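Local structure of predicted ATPase involved in replication control, Cdc46/Mcm family (Methanopyrus kandleri AV19, 3F8T) at residues A147-G152 with S169-A174; R126-A131 with H153-G158; H308-P313 with A344-G349; P356-I361 with I374-V379. The protein belongs to the MCM family of replicative helicases and probably binds ATP and single-stranded DNA, as its relatives do in DNA replication. The protein carries 2 engineered substitutions. All blocks are in the same frame, centred on the assembly; numbering follows the deposited sequence.

Contact 1 of 4, residues A147-G152 with S169-A174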
# COMPACT_ATOMS: atom_id res chain seq x y z
N ALA A 147 19.26 5.05 -3.38
CA ALA A 147 20.09 4.19 -2.54
C ALA A 147 20.22 4.82 -1.16
O ALA A 147 20.39 6.05 -1.06
CB ALA A 147 21.49 3.99 -3.18
N VAL A 148 20.16 3.99 -0.12
CA VAL A 148 20.19 4.45 1.28
C VAL A 148 21.17 3.62 2.11
O VAL A 148 21.09 2.38 2.12
CB VAL A 148 18.77 4.37 1.96
CG1 VAL A 148 18.81 4.99 3.35
CG2 VAL A 148 17.69 5.06 1.10
N ARG A 149 22.11 4.30 2.78
CA ARG A 149 22.96 3.68 3.80
C ARG A 149 22.22 3.81 5.11
O ARG A 149 21.89 4.93 5.53
CB ARG A 149 24.34 4.35 3.86
CG ARG A 149 25.31 3.88 2.79
CD ARG A 149 26.71 4.50 3.00
NE ARG A 149 26.69 5.92 2.66
CZ ARG A 149 27.01 6.42 1.46
NH1 ARG A 149 27.39 5.61 0.48
NH2 ARG A 149 26.93 7.72 1.25
N LEU A 150 21.94 2.67 5.75
CA LEU A 150 20.98 2.64 6.85
C LEU A 150 21.54 3.01 8.22
O LEU A 150 20.80 3.49 9.07
CB LEU A 150 20.25 1.29 6.91
CG LEU A 150 19.32 0.98 5.73
CD1 LEU A 150 18.94 -0.49 5.73
CD2 LEU A 150 18.07 1.86 5.76
N HIS A 151 22.83 2.75 8.44
CA HIS A 151 23.47 3.11 9.71
C HIS A 151 22.69 2.60 10.93
O HIS A 151 22.42 3.36 11.87
CB HIS A 151 23.66 4.64 9.80
CG HIS A 151 24.46 5.21 8.68
ND1 HIS A 151 25.79 4.89 8.46
CD2 HIS A 151 24.12 6.09 7.70
CE1 HIS A 151 26.22 5.54 7.39
NE2 HIS A 151 25.23 6.27 6.91
N GLY A 152 22.32 1.33 10.91
CA GLY A 152 21.64 0.71 12.06
C GLY A 152 20.13 0.86 12.08
O GLY A 152 19.44 0.21 12.88
N SER A 169 26.87 11.89 -2.47
CA SER A 169 27.11 11.26 -3.77
C SER A 169 26.02 10.26 -4.17
O SER A 169 26.26 9.04 -4.22
CB SER A 169 28.50 10.63 -3.83
OG SER A 169 29.51 11.60 -3.56
N ALA A 170 24.83 10.78 -4.42
CA ALA A 170 23.68 9.98 -4.89
C ALA A 170 23.25 8.86 -3.93
O ALA A 170 22.51 7.96 -4.35
CB ALA A 170 23.93 9.43 -6.32
N THR A 171 23.71 8.92 -2.68
CA THR A 171 23.24 8.02 -1.61
C THR A 171 22.75 8.85 -0.41
O THR A 171 23.40 9.82 -0.00
CB THR A 171 24.34 7.02 -1.15
OG1 THR A 171 24.67 6.13 -2.23
CG2 THR A 171 23.88 6.18 0.05
N LEU A 172 21.61 8.45 0.15
CA LEU A 172 21.09 9.09 1.34
C LEU A 172 21.64 8.37 2.55
O LEU A 172 21.42 7.16 2.72
CB LEU A 172 19.55 9.05 1.35
CG LEU A 172 18.85 9.79 2.50
CD1 LEU A 172 19.06 11.30 2.33
CD2 LEU A 172 17.38 9.47 2.55
N ASP A 173 22.39 9.09 3.39
CA ASP A 173 22.84 8.56 4.66
C ASP A 173 21.75 8.79 5.70
O ASP A 173 21.55 9.91 6.17
CB ASP A 173 24.15 9.23 5.11
CG ASP A 173 25.35 8.66 4.37
OD1 ASP A 173 25.62 7.45 4.55
OD2 ASP A 173 26.03 9.41 3.64
N ALA A 174 21.06 7.72 6.05
CA ALA A 174 19.90 7.80 6.92
C ALA A 174 20.26 8.27 8.33
O ALA A 174 21.24 7.79 8.93
CB ALA A 174 19.17 6.43 6.96
O HOH W 1 20.31 6.90 -5.27

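Contact 2 of 4, residues R126-A131 with H153-G158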
# COMPACT_ATOMS: atom_id res chain seq x y z
N ARG A 126 12.23 -1.19 -1.98
CA ARG A 126 12.31 -2.21 -3.02
C ARG A 126 13.22 -3.36 -2.62
O ARG A 126 12.99 -4.51 -3.01
CB ARG A 126 12.87 -1.59 -4.30
CG ARG A 126 11.96 -0.55 -4.92
CD ARG A 126 10.88 -1.21 -5.76
NE ARG A 126 11.37 -1.45 -7.11
CZ ARG A 126 10.95 -0.81 -8.20
NH1 ARG A 126 10.00 0.11 -8.13
NH2 ARG A 126 11.49 -1.11 -9.36
N GLU A 127 14.24 -3.04 -1.83
CA GLU A 127 15.31 -3.99 -1.57
C GLU A 127 16.10 -3.59 -0.32
O GLU A 127 16.21 -2.40 0.01
CB GLU A 127 16.23 -4.07 -2.79
CG GLU A 127 17.36 -5.09 -2.67
CD GLU A 127 18.29 -5.08 -3.86
OE1 GLU A 127 17.81 -4.88 -5.01
OE2 GLU A 127 19.51 -5.27 -3.64
N VAL A 128 16.62 -4.59 0.38
CA VAL A 128 17.54 -4.34 1.48
C VAL A 128 18.72 -5.29 1.35
O VAL A 128 18.59 -6.35 0.74
CB VAL A 128 16.88 -4.49 2.87
CG1 VAL A 128 15.71 -3.53 3.04
CG2 VAL A 128 16.46 -5.96 3.18
N ARG A 129 19.87 -4.89 1.89
CA ARG A 129 21.03 -5.76 1.86
C ARG A 129 21.96 -5.55 3.05
O ARG A 129 21.97 -4.48 3.69
CB ARG A 129 21.75 -5.69 0.51
CG ARG A 129 22.63 -4.49 0.28
CD ARG A 129 23.37 -4.62 -1.05
NE ARG A 129 24.47 -3.64 -1.15
CZ ARG A 129 24.32 -2.38 -1.54
NH1 ARG A 129 23.11 -1.91 -1.87
NH2 ARG A 129 25.37 -1.57 -1.60
N GLY A 130 22.71 -6.61 3.36
CA GLY A 130 23.66 -6.59 4.46
C GLY A 130 24.33 -7.94 4.69
O GLY A 130 24.31 -8.81 3.82
N ALA A 131 24.94 -8.09 5.86
CA ALA A 131 25.64 -9.32 6.19
C ALA A 131 25.27 -9.69 7.63
O ALA A 131 24.20 -10.26 7.87
CB ALA A 131 27.15 -9.13 6.03
N HIS A 153 19.59 1.71 11.20
CA HIS A 153 18.15 1.92 11.14
C HIS A 153 17.49 0.79 10.39
O HIS A 153 17.99 0.34 9.36
CB HIS A 153 17.81 3.26 10.50
CG HIS A 153 18.35 4.43 11.25
ND1 HIS A 153 19.56 5.00 10.97
CD2 HIS A 153 17.83 5.13 12.29
CE1 HIS A 153 19.78 6.01 11.79
NE2 HIS A 153 18.74 6.11 12.61
N ARG A 154 16.37 0.32 10.91
CA ARG A 154 15.72 -0.85 10.35
C ARG A 154 14.51 -0.53 9.48
O ARG A 154 13.81 0.47 9.67
CB ARG A 154 15.38 -1.86 11.45
CG ARG A 154 16.58 -2.75 11.83
CD ARG A 154 16.46 -3.34 13.22
NE ARG A 154 15.27 -4.18 13.39
CZ ARG A 154 15.19 -5.48 13.11
NH1 ARG A 154 16.23 -6.15 12.64
NH2 ARG A 154 14.04 -6.13 13.31
N LEU A 155 14.30 -1.39 8.49
CA LEU A 155 13.13 -1.35 7.62
C LEU A 155 13.19 -2.64 6.79
O LEU A 155 14.13 -3.44 6.95
CB LEU A 155 13.09 -0.07 6.76
CG LEU A 155 14.36 0.50 6.12
CD1 LEU A 155 14.97 -0.47 5.10
CD2 LEU A 155 14.08 1.85 5.49
N GLY A 156 12.20 -2.85 5.93
CA GLY A 156 12.19 -4.07 5.11
C GLY A 156 11.48 -3.88 3.78
O GLY A 156 10.74 -2.92 3.62
N PRO A 157 11.69 -4.80 2.83
CA PRO A 157 11.11 -4.66 1.49
C PRO A 157 9.59 -4.57 1.55
O PRO A 157 8.95 -5.34 2.27
CB PRO A 157 11.54 -5.95 0.78
CG PRO A 157 12.79 -6.42 1.56
CD PRO A 157 12.45 -6.06 2.98
N GLY A 158 9.01 -3.62 0.82
CA GLY A 158 7.54 -3.46 0.77
C GLY A 158 7.01 -2.43 1.74
O GLY A 158 5.89 -1.93 1.58

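Contact 3 of 4, residues H308-P313 with A344-G349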
# COMPACT_ATOMS: atom_id res chain seq x y z
N HIS A 308 -3.39 -12.24 -17.54
CA HIS A 308 -3.10 -13.51 -18.21
C HIS A 308 -2.83 -14.67 -17.25
O HIS A 308 -1.78 -15.32 -17.31
CB HIS A 308 -1.95 -13.33 -19.21
CG HIS A 308 -2.13 -12.14 -20.10
ND1 HIS A 308 -3.09 -12.10 -21.08
CD2 HIS A 308 -1.52 -10.93 -20.11
CE1 HIS A 308 -3.04 -10.92 -21.69
NE2 HIS A 308 -2.10 -10.19 -21.11
N LEU A 309 -3.81 -14.94 -16.39
CA LEU A 309 -3.72 -16.02 -15.41
C LEU A 309 -3.81 -17.43 -16.02
O LEU A 309 -3.45 -18.41 -15.36
CB LEU A 309 -4.81 -15.83 -14.33
CG LEU A 309 -4.83 -16.65 -13.04
CD1 LEU A 309 -3.57 -16.39 -12.20
CD2 LEU A 309 -6.05 -16.27 -12.24
N GLU A 310 -4.28 -17.54 -17.27
CA GLU A 310 -4.45 -18.86 -17.89
C GLU A 310 -3.18 -19.69 -17.79
O GLU A 310 -2.09 -19.19 -18.08
CB GLU A 310 -4.90 -18.75 -19.36
CG GLU A 310 -3.93 -17.99 -20.28
CD GLU A 310 -4.25 -16.51 -20.41
OE1 GLU A 310 -5.07 -15.97 -19.65
OE2 GLU A 310 -3.67 -15.87 -21.32
N GLY A 311 -3.34 -20.94 -17.35
CA GLY A 311 -2.22 -21.89 -17.22
C GLY A 311 -1.19 -21.47 -16.18
O GLY A 311 -0.02 -21.85 -16.27
N ALA A 312 -1.62 -20.68 -15.20
CA ALA A 312 -0.74 -20.24 -14.12
C ALA A 312 -0.02 -21.45 -13.51
O ALA A 312 -0.68 -22.37 -13.03
CB ALA A 312 -1.56 -19.54 -13.04
N PRO A 313 1.33 -21.46 -13.53
CA PRO A 313 2.03 -22.61 -12.96
C PRO A 313 1.77 -22.77 -11.47
O PRO A 313 1.51 -21.79 -10.77
CB PRO A 313 3.52 -22.29 -13.21
CG PRO A 313 3.50 -21.29 -14.32
CD PRO A 313 2.28 -20.46 -14.05
N ALA A 344 -7.26 -10.27 -10.97
CA ALA A 344 -6.69 -11.14 -11.98
C ALA A 344 -7.55 -11.12 -13.24
O ALA A 344 -8.72 -10.73 -13.19
CB ALA A 344 -6.59 -12.53 -11.46
N ALA A 345 -6.94 -11.48 -14.37
CA ALA A 345 -7.66 -11.64 -15.63
C ALA A 345 -7.28 -12.95 -16.30
O ALA A 345 -6.10 -13.34 -16.32
CB ALA A 345 -7.39 -10.46 -16.53
N ILE A 346 -8.27 -13.62 -16.87
CA ILE A 346 -8.04 -14.88 -17.58
C ILE A 346 -8.80 -14.89 -18.89
O ILE A 346 -9.93 -14.38 -18.97
CB ILE A 346 -8.44 -16.11 -16.73
CG1 ILE A 346 -7.91 -17.40 -17.34
CG2 ILE A 346 -9.97 -16.20 -16.53
CD1 ILE A 346 -7.80 -18.56 -16.35
N ASN A 347 -8.17 -15.44 -19.92
CA ASN A 347 -8.80 -15.57 -21.23
C ASN A 347 -9.31 -16.98 -21.39
O ASN A 347 -8.52 -17.89 -21.64
CB ASN A 347 -7.81 -15.25 -22.35
CG ASN A 347 -8.36 -15.58 -23.74
OD1 ASN A 347 -9.55 -15.86 -23.90
ND2 ASN A 347 -7.50 -15.54 -24.76
N PRO A 348 -10.64 -17.16 -21.28
CA PRO A 348 -11.26 -18.48 -21.49
C PRO A 348 -11.31 -18.79 -22.99
O PRO A 348 -10.30 -18.65 -23.69
CB PRO A 348 -12.67 -18.29 -20.91
CG PRO A 348 -12.95 -16.83 -21.08
CD PRO A 348 -11.64 -16.11 -21.02
N GLY A 349 -12.47 -19.20 -23.48
CA GLY A 349 -12.65 -19.35 -24.93
C GLY A 349 -13.87 -20.15 -25.30
O GLY A 349 -14.76 -20.39 -24.47

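Contact 4 of 4, residues P356-I361 with I374-V379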
# COMPACT_ATOMS: atom_id res chain seq x y z
N PRO A 356 -21.12 -24.50 -19.10
CA PRO A 356 -21.37 -23.24 -18.39
C PRO A 356 -20.10 -22.39 -18.32
O PRO A 356 -19.00 -22.95 -18.35
CB PRO A 356 -21.78 -23.71 -16.98
CG PRO A 356 -21.20 -25.07 -16.85
CD PRO A 356 -21.32 -25.66 -18.22
N PRO A 357 -20.23 -21.04 -18.26
CA PRO A 357 -19.04 -20.17 -18.32
C PRO A 357 -17.89 -20.55 -17.38
O PRO A 357 -16.73 -20.43 -17.78
CB PRO A 357 -19.61 -18.80 -17.97
CG PRO A 357 -20.99 -18.85 -18.47
CD PRO A 357 -21.46 -20.24 -18.15
N ILE A 358 -18.19 -21.00 -16.17
CA ILE A 358 -17.13 -21.33 -15.23
C ILE A 358 -16.36 -22.61 -15.62
O ILE A 358 -15.18 -22.75 -15.30
CB ILE A 358 -17.62 -21.40 -13.76
CG1 ILE A 358 -16.43 -21.32 -12.80
CG2 ILE A 358 -18.51 -22.64 -13.52
CD1 ILE A 358 -16.79 -20.93 -11.39
N ALA A 359 -17.04 -23.51 -16.33
CA ALA A 359 -16.40 -24.74 -16.81
C ALA A 359 -15.34 -24.46 -17.87
O ALA A 359 -14.43 -25.27 -18.06
CB ALA A 359 -17.45 -25.72 -17.33
N ARG A 360 -15.44 -23.31 -18.53
CA ARG A 360 -14.50 -22.92 -19.58
C ARG A 360 -13.19 -22.31 -19.05
O ARG A 360 -12.24 -22.12 -19.81
CB ARG A 360 -15.15 -21.95 -20.57
CG ARG A 360 -16.27 -22.55 -21.41
CD ARG A 360 -16.95 -21.49 -22.26
NE ARG A 360 -17.27 -20.28 -21.49
CZ ARG A 360 -16.84 -19.05 -21.80
NH1 ARG A 360 -16.10 -18.84 -22.88
NH2 ARG A 360 -17.18 -18.02 -21.02
N ILE A 361 -13.17 -22.00 -17.76
CA ILE A 361 -11.96 -21.48 -17.11
C ILE A 361 -11.01 -22.64 -16.81
O ILE A 361 -11.33 -23.51 -16.00
CB ILE A 361 -12.31 -20.75 -15.79
CG1 ILE A 361 -13.24 -19.56 -16.07
CG2 ILE A 361 -11.04 -20.30 -15.07
CD1 ILE A 361 -13.76 -18.90 -14.82
N ILE A 374 -16.06 -13.95 -9.65
CA ILE A 374 -15.59 -14.04 -11.01
C ILE A 374 -16.52 -13.20 -11.87
O ILE A 374 -17.73 -13.38 -11.83
CB ILE A 374 -15.52 -15.49 -11.55
CG1 ILE A 374 -14.76 -16.39 -10.57
CG2 ILE A 374 -14.90 -15.47 -12.98
CD1 ILE A 374 -14.62 -17.87 -10.99
N ALA A 375 -15.95 -12.27 -12.61
CA ALA A 375 -16.70 -11.38 -13.48
C ALA A 375 -16.58 -11.86 -14.93
O ALA A 375 -15.54 -11.67 -15.58
CB ALA A 375 -16.20 -9.96 -13.32
N PHE A 376 -17.63 -12.52 -15.40
CA PHE A 376 -17.69 -13.04 -16.76
C PHE A 376 -18.14 -11.93 -17.68
O PHE A 376 -19.31 -11.56 -17.67
CB PHE A 376 -18.64 -14.24 -16.86
CG PHE A 376 -18.27 -15.40 -15.97
CD1 PHE A 376 -18.84 -15.54 -14.71
CD2 PHE A 376 -17.34 -16.34 -16.40
CE1 PHE A 376 -18.47 -16.60 -13.88
CE2 PHE A 376 -16.97 -17.39 -15.59
CZ PHE A 376 -17.54 -17.52 -14.33
N LEU A 377 -17.20 -11.38 -18.44
CA LEU A 377 -17.52 -10.27 -19.34
C LEU A 377 -18.34 -10.78 -20.52
O LEU A 377 -18.19 -11.93 -20.93
CB LEU A 377 -16.23 -9.58 -19.83
CG LEU A 377 -15.13 -9.22 -18.82
CD1 LEU A 377 -14.11 -8.31 -19.49
CD2 LEU A 377 -15.70 -8.54 -17.59
N GLY A 378 -19.22 -9.94 -21.06
CA GLY A 378 -20.13 -10.37 -22.13
C GLY A 378 -21.30 -11.19 -21.59
O GLY A 378 -22.25 -11.50 -22.33
N VAL A 379 -21.20 -11.54 -20.31
CA VAL A 379 -22.26 -12.20 -19.52
C VAL A 379 -22.37 -13.69 -19.82
O VAL A 379 -21.79 -14.52 -19.10
CB VAL A 379 -23.64 -11.47 -19.61
CG1 VAL A 379 -24.78 -12.36 -19.13
CG2 VAL A 379 -23.60 -10.16 -18.81

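Contact 1 of 4, residues A147-G152 with S169-A174
A single carboxylate oxygen, Asp173 OD1, is gripped by two side chains that arrive from opposite faces of its plane: Arg149 NE at 2.7 Å on the syn side and His151 NE2, also at 2.7 Å, on the anti side. Arg149 adds a second bond, NH2 to Asp173 OD2 at 3.1 Å, so the salt bridge is side-on and bidentate. The bend of the Arg149 chain at chi3 (-72°) turns the guanidinium toward the acid, the two planes lying 36° apart. Thr171 CG2 sits over the centre of the guanidinium face, 3.4 Å from Arg149 CZ. The two nitrogens fix the rotation of the carboxylate, and the arginine probably favours its ionised form.

Beneath this polar side run strands 145-149 and 171-174, the third and fifth of the OB fold, whose parallel pairing is the hallmark join of that barrel. Leu172 N bonds to Ala147 O, Arg149 N to Leu172 O, and Ala174 N to Arg149 O, the usual alternation of a parallel ladder. On the other side of the sheet Val148 CG1 meets Ala174 CB at 3.9 Å, facing the interior with Leu172; Ile121 and Ile163 pack there too. Beside Ala147 one water bridges Ala147 N and Ala170 O.

Contact 2 of 4, residues R126-A131 with H153-G158
Val128 puts its two methyls to separate uses: CG1 meets Leu155 CD1 at 3.8 Å, while CG2 rests 4.0 Å from CD of the Pro157 ring. The branches divide the work because CG1 stands anti to the carbonyl carbon (chi1 -59°), leaving CG2 between the backbone N and the carbonyl carbon. Between them the chain of the loop itself comes close, with Gly156 CA 4.1 Å from Val128 CG1. Leu155 and Val128 slide past each other in opposite directions, whereas the proline ring crosses the valine at about a right angle. An alanine in place of Val128 would probably open a gap between the Leu155 methyl and the Pro157 ring, leaving both without their mate on the strand.

A second shell sets these groups in position. Leu134 and Trp289 also touch Val128, Val177 touches Leu155, and Leu291 and Ala293 press on Pro157. Just before Val128, Arg126 and Glu127 both face Ile138 in a classic beta bulge, an irregularity in the long first strand of the OB fold. The bulged strand pairs in turn with strand 289-293, half of a hairpin consistent with the helix-2 insert of MCM ATPase domains, and Glu127 makes a salt bridge to Arg292.

The loop between strands 145-149 and 160-168 meets this strand through apolar fit, with no hydrogen bond between the two segments. Such a contact depends on complementary shape and the exclusion of water rather than on directional bonds.

Contact 3 of 4, residues H308-P313 with A344-G349
Leu309 and Glu310, in the loop that leaves strand 303-307, lean on the C-terminal end of the neighbouring strand 341-346 in a mixed contact, part backbone bond and part side-chain packing. Val306 pairs with Ala345 in the ladder; at its end Leu309 N, rather than His308 N, donates to Ala345 O, at 2.8 Å and nearly straight (176°). The Leu309 side chain reaches back along the strand: with CG anti to the backbone N (chi1 -169°), CD2 lies 3.9 Å from Ala344 CB, in a pocket shared with Leu243 and Leu363. Ile346 comes up against the next residue, its CG1 3.6 Å from Glu310 N and 3.9 Å from Glu310 CB.

Strand 341-346 is the middle one of the 5-1-4-3-2 sheet of the AAA+ fold, and 303-307 is its neighbour. By this order 303-307 corresponds to the Walker B strand and 341-346 to the one leading to sensor 1, so the contact joins two strand ends that in relatives border the nucleotide site; Asn347 falls where sensor 1 would be expected.

Glu310 folds back to the backbone N-H of Asn347. A bend at chi2 brings OE1 to 3.2 Å from Asn347 N, which lies well above the carboxylate plane. An alanine at Glu310 would probably leave that N-H without its carboxylate and let the chain after Ile346 shift. The loop's shape comes from a type II turn, Leu309 to Ala312, with Gly311 at positive phi and Ala312 N bonded to Leu309 O; Pro313 then takes the N-cap position of helix 314-326.

Contact 4 of 4, residues P356-I361 with I374-V379
The ring of Phe376 is the bump here, and Pro357, Ile358 and Ile361 shape the hollow that takes it. Pro357 CB lies over one face, 4.0 Å from the centroid of the Phe376 ring, as a CH-pi contact, 25° off the normal and shifted toward CD2. The opposite face is met by a residue of its own strand, Ile374, whose CG2 also sits off-centre, so the ring is wedged between two apolar carbons. The far end of the ring is closed in by isoleucines: Ile361 CD1 approaches CE2 of Phe376 obliquely at 3.6 Å, and Ile358 CB stands 3.9 Å from CZ of the same ring. With CG anti to the carbonyl carbon (chi1 -60°), the Phe376 side chain leaves its strand in the direction that slots the ring between Pro357 CB and Ile374 CG2.

The hollow owes its form to the chain of 357-360, whose helical angles, without a regular helix, carry it round so that Pro357 and Ile361 point at the strand and Ile358 flanks them. The strand they meet, 373-376, is an edge strand of the AAA+ sheet within this chain, and the C-terminal helix 473-489 closes over the pair, Tyr486 touching both Ile358 and Ile374.

A smaller interlock lies beside the first. Ile374 CD1 fits against Ile358 CD1 at 3.8 Å, the two side chains crossing at about a right angle, while Ile374 CG2 is 4.1 Å from Ile361 CD1. Leu368 touches all three isoleucines. Past Phe376 the strand ends in a type II turn to Val379, with Gly378 at positive phi; this brings Val379 O to 4.4 Å from Pro357 CG.

In the fold
From the N terminus, contact 2 opens first, on the long strand 118-130, and contact 1 opens next, at 147-152. Residues 153-158 then close contact 2 before 169-174 close contact 1, so the two loops cross, consistent with strands that are interleaved in an OB barrel. They touch where Leu150 packs on Leu155. Both belong to the OB region, though strand 289-293 of the ATPase part joins its sheet. Further on, contacts 3 and 4 follow in series at the parallel AAA+ sheet. Contact 3 closes the excursion through helix 314-326 and the hairpin 328-337 between two adjacent strands; contact 4 closes the short one through helix 365-368 at the sheet's edge. They meet through a probable hydrogen bond, Arg360 NH1 to Gly349 O.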